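Local coordinates for uncharacterized protein (Jannaschia sp. CCS1, PDB 2PYQ) that is of unknown function, belongs to the DUF2853 family and folds as a compact single chain built of helices without strands, at residues S82-Y87 with R92-A97; Q11-L16 with A27-V32; K66-A71 with M102-F107. One frame throughout, in Å; residues are numbered along the deposited sequence. Where two conformers were deposited one is given.

In the fold
Helix 96-106 ties contacts 1 and 3 together: its beginning takes part in contact 1 and its end in contact 3, with centres about 15 Å apart. V83 of contact 1 packs on L103 of contact 3. Contact 2 joins helices 4-18 and 26-36, and its centre lies about 13 Å from that of contact 1 and about 16 Å from that of contact 3. Y87 OH meets D15 OD2 at 2.6 Å, a probable hydrogen bond linking contacts 1 and 2. Between contacts 2 and 3, L28 CD2 packs on K105 CD at 3.7 Å. No active site or ligand is identified for this protein; the three contacts are packing within one helical fold.

Contact 1: residues S82-Y87 with R92-A97; sequences SVIETY and RNKYRA
Y87, in the last turn of helix 74-87, faces K94 in the segment that leads into helix 96-106, with their CA atoms 7.0 Å apart. Residue K94 is extended, and Y95 follows at the N-cap position; the K94 backbone and side chain both pass the tyrosine ring. K94 CG sits over one face of that ring, 4.1 Å from its centroid and 20° off the normal, in a CH-pi contact displaced toward the rim. The two side chains slide past each other in opposite directions, the ring running toward Y95 and the lysine toward helix 74-87. At the far end of the ring, Y95 N donates to Y87 OH over 3.1 Å with an N-H...O angle of 157°. The same hydroxyl is bonded to the D15 carboxylate, so two groups grip it and help to fix where the ring lies. Y95 CD2 comes to 3.5 Å from Y87 OH. The lysine chain is straight until it bends at its last torsion (chi4 71°), which turns NZ to E91 O, its main polar partner. Just before the bend, K94 CE lies 3.7 Å from I84 O, and K94 CD is 3.9 Å from I84 CD1 where the two side chains cross at about a right angle. Y87 also packs on V98 and V99 of helix 96-106 and on C20, while the Y95 ring meets that of Y12; the contact joins helices 74-87 and 96-106, with helix 4-18 packed on Y95.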
loop_
_atom_site.group_PDB
_atom_site.type_symbol
_atom_site.label_atom_id
_atom_site.label_comp_id
_atom_site.label_asym_id
_atom_site.label_seq_id
_atom_site.Cartn_x
_atom_site.Cartn_y
_atom_site.Cartn_z
ATOM N N SER A 82 -4.221 -6.755 -9.137
ATOM C CA SER A 82 -5.324 -7.142 -8.249
ATOM C C SER A 82 -5.596 -6.095 -7.167
ATOM O O SER A 82 -6.743 -5.685 -6.973
ATOM C CB SER A 82 -5.065 -8.500 -7.599
ATOM O OG SER A 82 -6.147 -8.843 -6.723
ATOM N N VAL A 83 -4.550 -5.669 -6.462
ATOM C CA VAL A 83 -4.753 -4.706 -5.376
ATOM C C VAL A 83 -5.157 -3.347 -5.915
ATOM O O VAL A 83 -5.995 -2.702 -5.292
ATOM C CB VAL A 83 -3.591 -4.641 -4.367
ATOM C CG1 VAL A 83 -3.350 -6.022 -3.781
ATOM C CG2 VAL A 83 -2.341 -4.084 -4.991
ATOM N N ILE A 84 -4.628 -2.933 -7.086
ATOM C CA ILE A 84 -5.019 -1.656 -7.688
ATOM C C ILE A 84 -6.523 -1.713 -8.088
ATOM O O ILE A 84 -7.255 -0.766 -7.863
ATOM C CB ILE A 84 -4.129 -1.281 -8.873
ATOM C CG1 ILE A 84 -2.719 -0.955 -8.404
ATOM C CG2 ILE A 84 -4.714 -0.086 -9.640
ATOM C CD1 ILE A 84 -2.569 0.245 -7.509
ATOM N N GLU A 85 -6.951 -2.841 -8.637
ATOM C CA GLU A 85 -8.361 -3.043 -9.002
ATOM C C GLU A 85 -9.270 -3.021 -7.763
ATOM O O GLU A 85 -10.357 -2.410 -7.793
ATOM C CB GLU A 85 -8.555 -4.344 -9.813
ATOM C CG GLU A 85 -9.996 -4.652 -10.214
ATOM N N THR A 86 -8.825 -3.662 -6.684
ATOM C CA THR A 86 -9.545 -3.698 -5.403
ATOM C C THR A 86 -9.714 -2.278 -4.840
ATOM O O THR A 86 -10.827 -1.892 -4.455
ATOM C CB THR A 86 -8.871 -4.599 -4.401
ATOM O OG1 THR A 86 -8.918 -5.946 -4.920
ATOM C CG2 THR A 86 -9.563 -4.571 -3.041
ATOM N N TYR A 87 -8.643 -1.490 -4.863
ATOM C CA TYR A 87 -8.663 -0.102 -4.366
ATOM C C TYR A 87 -9.673 0.696 -5.208
ATOM O O TYR A 87 -10.431 1.519 -4.668
ATOM C CB TYR A 87 -7.275 0.540 -4.450
ATOM C CG TYR A 87 -6.937 1.548 -3.351
ATOM C CD1 TYR A 87 -7.901 2.370 -2.731
ATOM C CD2 TYR A 87 -5.595 1.744 -2.992
ATOM C CE1 TYR A 87 -7.541 3.297 -1.755
ATOM C CE2 TYR A 87 -5.242 2.653 -2.044
ATOM C CZ TYR A 87 -6.197 3.416 -1.416
ATOM O OH TYR A 87 -5.832 4.347 -0.475
ATOM N N ARG A 92 -8.627 8.288 -7.227
ATOM C CA ARG A 92 -7.487 9.114 -7.651
ATOM C C ARG A 92 -6.440 9.342 -6.553
ATOM O O ARG A 92 -5.359 9.848 -6.845
ATOM C CB ARG A 92 -7.987 10.431 -8.270
ATOM C CG ARG A 92 -8.674 10.171 -9.631
ATOM C CD ARG A 92 -9.505 11.297 -10.089
ATOM N NE ARG A 92 -10.686 11.545 -9.251
ATOM C CZ ARG A 92 -11.843 10.866 -9.273
ATOM N NH1 ARG A 92 -12.031 9.790 -10.058
ATOM N NH2 ARG A 92 -12.840 11.243 -8.456
ATOM N N ASN A 93 -6.761 8.965 -5.306
ATOM C CA ASN A 93 -5.829 9.040 -4.173
ATOM C C ASN A 93 -5.580 7.634 -3.583
ATOM O O ASN A 93 -6.062 7.293 -2.485
ATOM C CB ASN A 93 -6.346 9.987 -3.083
ATOM C CG ASN A 93 -6.441 11.424 -3.561
ATOM O OD1 ASN A 93 -5.538 11.944 -4.253
ATOM N ND2 ASN A 93 -7.522 12.093 -3.172
ATOM N N LYS A 94 -4.868 6.827 -4.349
ATOM C CA LYS A 94 -4.450 5.512 -3.897
ATOM C C LYS A 94 -3.177 5.687 -3.023
ATOM O O LYS A 94 -2.081 5.839 -3.550
ATOM C CB LYS A 94 -4.173 4.579 -5.082
ATOM C CG LYS A 94 -5.431 4.252 -5.868
ATOM C CD LYS A 94 -5.128 3.170 -6.873
ATOM C CE LYS A 94 -6.332 2.833 -7.690
ATOM N NZ LYS A 94 -6.689 3.904 -8.644
ATOM N N TYR A 95 -3.339 5.641 -1.711
ATOM C CA TYR A 95 -2.223 5.835 -0.808
ATOM C C TYR A 95 -1.239 4.664 -0.903
ATOM O O TYR A 95 -1.650 3.498 -0.928
ATOM C CB TYR A 95 -2.690 6.061 0.627
ATOM C CG TYR A 95 -3.456 7.355 0.779
ATOM C CD1 TYR A 95 -2.794 8.571 0.708
ATOM C CD2 TYR A 95 -4.830 7.351 1.009
ATOM C CE1 TYR A 95 -3.488 9.783 0.827
ATOM C CE2 TYR A 95 -5.545 8.553 1.130
ATOM C CZ TYR A 95 -4.866 9.758 1.038
ATOM O OH TYR A 95 -5.570 10.956 1.175
ATOM N N ARG A 96 0.049 5.005 -1.018
ATOM C CA ARG A 96 1.032 4.031 -1.209
ATOM C C ARG A 96 1.106 3.044 0.059
ATOM O O ARG A 96 1.234 1.837 -0.140
ATOM C CB ARG A 96 2.378 4.710 -1.365
ATOM C CG ARG A 96 3.555 3.754 -1.525
ATOM C CD ARG A 96 4.870 4.509 -1.735
ATOM N NE ARG A 96 4.990 5.026 -3.120
ATOM C CZ ARG A 96 4.571 6.226 -3.556
ATOM N NH1 ARG A 96 4.014 7.149 -2.749
ATOM N NH2 ARG A 96 4.746 6.525 -4.849
ATOM N N ALA A 97 0.902 3.563 1.276
ATOM C CA ALA A 97 0.833 2.708 2.479
ATOM C C ALA A 97 -0.296 1.679 2.365
ATOM O O ALA A 97 -0.103 0.525 2.743
ATOM C CB ALA A 97 0.671 3.567 3.775
#

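Contact 2: residues Q11-L16 with A27-V32; sequences QYADDL and ALLEKV
Y12, A13 and L16 form the face of helix 4-18 that meets L29, while on another side Q11 NE2 donates to D15 OD1 over 2.9 Å, one turn along. The bond lies close to the amide plane of Q11, but it reaches the carboxylate from above, 44° out of its plane; the other oxygen, OD2, bonds Y87 OH of helix 74-87. Across the contact the packing is apolar. The short helix segments run at 125° to each other, their axes 11.1 Å apart at closest approach, and the separation is bridged chiefly by L29, met by L16. With CG anti to the backbone N (chi1 -175°), L29 is carried out toward helix 4-18 and presents both methyls. L29 CD2 rests 3.9 Å from Y12 CB and 3.8 Å from A13 N, covering backbone and side chains. L16 CD1 comes from the next turn and meets L29 tip to tip, 4.1 Å from CD2 and as far from CD1. Beyond this pairing, Y12 continues onto T33 of helix 26-36 and onto A97 and V98 of helix 96-106, whereas L16 and L28 both pack on Y101; helix 96-106 thus packs on both helices.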
loop_
_atom_site.group_PDB
_atom_site.type_symbol
_atom_site.label_atom_id
_atom_site.label_comp_id
_atom_site.label_asym_id
_atom_site.label_seq_id
_atom_site.Cartn_x
_atom_site.Cartn_y
_atom_site.Cartn_z
ATOM N N GLN A 11 -7.047 7.723 7.867
ATOM C CA GLN A 11 -7.498 7.693 6.479
ATOM C C GLN A 11 -7.191 6.343 5.818
ATOM O O GLN A 11 -8.039 5.783 5.121
ATOM C CB GLN A 11 -6.874 8.819 5.650
ATOM C CG GLN A 11 -7.465 8.932 4.232
ATOM C CD GLN A 11 -8.963 9.168 4.241
ATOM O OE1 GLN A 11 -9.455 10.081 4.937
ATOM N NE2 GLN A 11 -9.719 8.348 3.505
ATOM N N TYR A 12 -5.975 5.829 6.043
ATOM C CA TYR A 12 -5.612 4.509 5.482
ATOM C C TYR A 12 -6.569 3.408 5.975
ATOM O O TYR A 12 -6.989 2.571 5.199
ATOM C CB TYR A 12 -4.188 4.097 5.866
ATOM C CG TYR A 12 -3.086 5.048 5.459
ATOM C CD1 TYR A 12 -3.232 5.952 4.391
ATOM C CD2 TYR A 12 -1.841 4.993 6.106
ATOM C CE1 TYR A 12 -2.190 6.809 4.023
ATOM C CE2 TYR A 12 -0.814 5.823 5.739
ATOM C CZ TYR A 12 -0.984 6.719 4.698
ATOM O OH TYR A 12 0.033 7.538 4.324
ATOM N N ALA A 13 -6.854 3.414 7.286
ATOM C CA ALA A 13 -7.767 2.456 7.903
ATOM C C ALA A 13 -9.182 2.568 7.299
ATOM O O ALA A 13 -9.823 1.552 6.987
ATOM C CB ALA A 13 -7.829 2.629 9.402
ATOM N N ASP A 14 -9.648 3.809 7.102
ATOM C CA ASP A 14 -10.952 4.070 6.512
ATOM C C ASP A 14 -11.012 3.555 5.065
ATOM O O ASP A 14 -11.986 2.888 4.693
ATOM C CB ASP A 14 -11.290 5.570 6.633
ATOM C CG ASP A 14 -12.793 5.856 6.484
ATOM O OD1 ASP A 14 -13.344 5.630 5.391
ATOM O OD2 ASP A 14 -13.434 6.317 7.481
ATOM N N ASP A 15 -9.993 3.830 4.259
ATOM C CA ASP A 15 -9.884 3.316 2.881
ATOM C C ASP A 15 -9.926 1.786 2.860
ATOM O O ASP A 15 -10.653 1.190 2.066
ATOM C CB ASP A 15 -8.605 3.774 2.166
ATOM C CG ASP A 15 -8.650 5.208 1.669
ATOM O OD1 ASP A 15 -9.635 5.942 1.966
ATOM O OD2 ASP A 15 -7.683 5.583 0.954
ATOM N N LEU A 16 -9.151 1.152 3.740
ATOM C CA LEU A 16 -9.119 -0.333 3.779
ATOM C C LEU A 16 -10.515 -0.904 4.072
ATOM O O LEU A 16 -10.967 -1.779 3.355
ATOM C CB LEU A 16 -8.101 -0.841 4.765
ATOM C CG LEU A 16 -6.677 -0.726 4.226
ATOM C CD1 LEU A 16 -5.691 -0.793 5.401
ATOM C CD2 LEU A 16 -6.359 -1.788 3.169
ATOM N N ALA A 27 -2.043 -3.004 13.764
ATOM C CA ALA A 27 -0.644 -3.244 14.127
ATOM C C ALA A 27 0.192 -3.338 12.855
ATOM O O ALA A 27 1.211 -2.690 12.762
ATOM C CB ALA A 27 -0.524 -4.515 14.949
ATOM N N LEU A 28 -0.265 -4.106 11.865
ATOM C CA LEU A 28 0.456 -4.201 10.591
ATOM C C LEU A 28 0.469 -2.869 9.854
ATOM O O LEU A 28 1.510 -2.462 9.321
ATOM C CB LEU A 28 -0.144 -5.294 9.708
ATOM C CG LEU A 28 0.527 -5.523 8.354
ATOM C CD1 LEU A 28 2.001 -5.875 8.517
ATOM C CD2 LEU A 28 -0.253 -6.548 7.545
ATOM N N LEU A 29 -0.692 -2.228 9.767
ATOM C CA LEU A 29 -0.803 -0.939 9.085
ATOM C C LEU A 29 0.187 0.085 9.645
ATOM O O LEU A 29 0.815 0.802 8.878
ATOM C CB LEU A 29 -2.244 -0.394 9.155
ATOM C CG LEU A 29 -2.519 0.900 8.377
ATOM C CD1 LEU A 29 -2.155 0.807 6.848
ATOM C CD2 LEU A 29 -4.004 1.262 8.572
ATOM N N GLU A 30 0.342 0.123 10.956
ATOM C CA GLU A 30 1.345 1.020 11.578
ATOM C C GLU A 30 2.797 0.685 11.143
ATOM O O GLU A 30 3.567 1.603 10.829
ATOM C CB GLU A 30 1.210 1.025 13.116
ATOM C CG GLU A 30 2.265 1.836 13.862
ATOM C CD GLU A 30 2.300 3.291 13.433
ATOM O OE1 GLU A 30 1.273 3.933 13.653
ATOM O OE2 GLU A 30 3.332 3.791 12.894
ATOM N N LYS A 31 3.128 -0.604 11.082
ATOM C CA LYS A 31 4.465 -1.069 10.655
ATOM C C LYS A 31 4.726 -0.689 9.197
ATOM O O LYS A 31 5.831 -0.265 8.850
ATOM C CB LYS A 31 4.581 -2.584 10.867
ATOM C CG LYS A 31 4.462 -2.989 12.323
ATOM C CD LYS A 31 4.335 -4.473 12.534
ATOM C CE LYS A 31 3.894 -4.790 13.962
ATOM N NZ LYS A 31 3.655 -6.233 14.180
ATOM N N VAL A 32 3.714 -0.881 8.339
ATOM C CA VAL A 32 3.811 -0.504 6.911
ATOM C C VAL A 32 4.005 1.015 6.758
ATOM O O VAL A 32 4.804 1.474 5.949
ATOM C CB VAL A 32 2.556 -0.983 6.093
ATOM C CG1 VAL A 32 2.609 -0.454 4.668
ATOM C CG2 VAL A 32 2.501 -2.484 6.094
#

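Contact 3: residues K66-A71 with M102-F107; sequences KKLGLA and MLTKHF
L70 and L68, in the loop between helices 53-65 and 74-87, pack against F107 and T104 at the end of helix 96-106, a loop-to-helix contact within an all-helical fold. The loop turns at G69, whose positive phi (76°) favours glycine, and L70 is joined to L64 by a backbone hydrogen bond; both leucines point to the same side.

The main interaction is CH-pi. L70 CD1 stands over one face of the F107 ring, 3.8 Å from the centroid and 21° off the normal, and is shifted toward the rim near CG and CD2. On the opposite face H106 CD2 lies above the ring centre, so the phenyl group lies between a leucine methyl and the CD2 edge of the imidazole of its own neighbour in sequence. F107 CG, anti to its carbonyl carbon, sends the ring toward the loop, and chi2 (-71°) turns its face to L70. L76 of helix 74-87 touches both L70 and F107, and L64 of helix 53-65 touches F107 as well.

The second interaction is looser van der Waals packing. L68 and T104 cross at about a right angle, and both leucine methyls look onto the threonine hydroxyl, whose hydrogen bond is made within its own helix to Y100 O. F63 of helix 53-65 packs on both of these residues, and V112 touches L68 from the C-terminal tail. T104 OG1 lies 4.0 Å from L68 CD1 and 4.0 Å from L68 CD2, equally far from both branches.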
loop_
_atom_site.group_PDB
_atom_site.type_symbol
_atom_site.label_atom_id
_atom_site.label_comp_id
_atom_site.label_asym_id
_atom_site.label_seq_id
_atom_site.Cartn_x
_atom_site.Cartn_y
_atom_site.Cartn_z
ATOM N N LYS A 66 12.643 -6.459 -3.601
ATOM C CA LYS A 66 13.712 -6.010 -2.697
ATOM C C LYS A 66 13.330 -6.080 -1.213
ATOM O O LYS A 66 14.148 -6.536 -0.406
ATOM C CB LYS A 66 14.183 -4.601 -3.056
ATOM N N LYS A 67 12.133 -5.625 -0.844
ATOM C CA LYS A 67 11.720 -5.564 0.569
ATOM C C LYS A 67 10.998 -6.814 1.077
ATOM O O LYS A 67 11.405 -7.386 2.109
ATOM C CB LYS A 67 10.914 -4.303 0.866
ATOM C CG LYS A 67 11.670 -2.974 0.558
ATOM C CD LYS A 67 13.020 -2.819 1.290
ATOM C CE LYS A 67 13.680 -1.483 0.959
ATOM N N LEU A 68 9.944 -7.262 0.387
ATOM C CA LEU A 68 9.234 -8.483 0.796
ATOM C C LEU A 68 9.973 -9.747 0.413
ATOM O O LEU A 68 9.600 -10.817 0.891
ATOM C CB LEU A 68 7.795 -8.504 0.286
ATOM C CG LEU A 68 6.910 -7.321 0.656
ATOM C CD1 LEU A 68 5.487 -7.646 0.202
ATOM C CD2 LEU A 68 6.924 -6.952 2.143
ATOM N N GLY A 69 10.999 -9.656 -0.427
ATOM C CA GLY A 69 11.812 -10.807 -0.809
ATOM C C GLY A 69 11.227 -11.789 -1.792
ATOM O O GLY A 69 11.689 -12.915 -1.899
ATOM N N LEU A 70 10.218 -11.362 -2.553
ATOM C CA LEU A 70 9.545 -12.247 -3.518
ATOM C C LEU A 70 10.330 -12.369 -4.802
ATOM O O LEU A 70 10.960 -11.416 -5.243
ATOM C CB LEU A 70 8.142 -11.726 -3.833
ATOM C CG LEU A 70 7.160 -11.722 -2.654
ATOM C CD1 LEU A 70 5.990 -10.798 -2.936
ATOM C CD2 LEU A 70 6.672 -13.131 -2.391
ATOM N N ALA A 71 10.239 -13.533 -5.429
ATOM C CA ALA A 71 10.918 -13.802 -6.674
ATOM C C ALA A 71 10.181 -13.227 -7.878
ATOM O O ALA A 71 8.963 -13.040 -7.825
ATOM C CB ALA A 71 11.057 -15.291 -6.861
HETATM N N MSE A 102 -1.873 -3.868 1.374
HETATM C CA MSE A 102 -2.648 -4.878 0.604
HETATM C C MSE A 102 -1.730 -5.906 -0.056
HETATM O O MSE A 102 -2.060 -7.084 -0.044
HETATM C CB MSE A 102 -3.596 -4.222 -0.409
HETATM C CG MSE A 102 -4.849 -3.660 0.232
HETATM SE SE MSE A 102 -6.169 -3.210 -1.148
HETATM C CE MSE A 102 -5.393 -1.882 -1.343
ATOM N N LEU A 103 -0.615 -5.478 -0.616
ATOM C CA LEU A 103 0.332 -6.416 -1.225
ATOM C C LEU A 103 0.938 -7.361 -0.170
ATOM O O LEU A 103 1.084 -8.562 -0.415
ATOM C CB LEU A 103 1.444 -5.691 -1.968
ATOM C CG LEU A 103 0.993 -4.959 -3.248
ATOM C CD1 LEU A 103 2.069 -4.030 -3.718
ATOM C CD2 LEU A 103 0.615 -5.971 -4.333
ATOM N N THR A 104 1.313 -6.811 0.982
ATOM C CA THR A 104 1.857 -7.629 2.087
ATOM C C THR A 104 0.866 -8.736 2.512
ATOM O O THR A 104 1.263 -9.928 2.648
ATOM C CB THR A 104 2.243 -6.729 3.291
ATOM O OG1 THR A 104 3.205 -5.754 2.862
ATOM C CG2 THR A 104 2.850 -7.556 4.391
ATOM N N LYS A 105 -0.389 -8.354 2.737
ATOM C CA LYS A 105 -1.500 -9.307 2.948
ATOM C C LYS A 105 -1.667 -10.337 1.817
ATOM O O LYS A 105 -1.780 -11.492 2.078
ATOM C CB LYS A 105 -2.821 -8.596 3.193
ATOM C CG LYS A 105 -2.987 -7.886 4.463
ATOM C CD LYS A 105 -2.487 -8.617 5.509
ATOM C CE LYS A 105 -3.405 -8.619 6.582
ATOM N NZ LYS A 105 -3.524 -10.023 7.087
ATOM N N HIS A 106 -1.690 -9.837 0.591
ATOM C CA HIS A 106 -1.958 -10.666 -0.596
ATOM C C HIS A 106 -0.942 -11.767 -0.779
ATOM O O HIS A 106 -1.302 -12.880 -1.114
ATOM C CB HIS A 106 -1.965 -9.778 -1.849
ATOM C CG HIS A 106 -2.159 -10.516 -3.113
ATOM N ND1 HIS A 106 -3.414 -10.888 -3.561
ATOM C CD2 HIS A 106 -1.282 -10.908 -4.070
ATOM C CE1 HIS A 106 -3.274 -11.536 -4.722
ATOM N NE2 HIS A 106 -2.001 -11.566 -5.041
ATOM N N PHE A 107 0.322 -11.462 -0.502
ATOM C CA PHE A 107 1.408 -12.407 -0.595
ATOM C C PHE A 107 1.743 -13.123 0.735
ATOM O O PHE A 107 2.665 -13.900 0.753
ATOM C CB PHE A 107 2.643 -11.754 -1.198
ATOM C CG PHE A 107 2.490 -11.382 -2.657
ATOM C CD1 PHE A 107 2.445 -12.356 -3.632
ATOM C CD2 PHE A 107 2.384 -10.046 -3.044
ATOM C CE1 PHE A 107 2.329 -12.016 -4.964
ATOM C CE2 PHE A 107 2.265 -9.702 -4.364
ATOM C CZ PHE A 107 2.226 -10.694 -5.329
#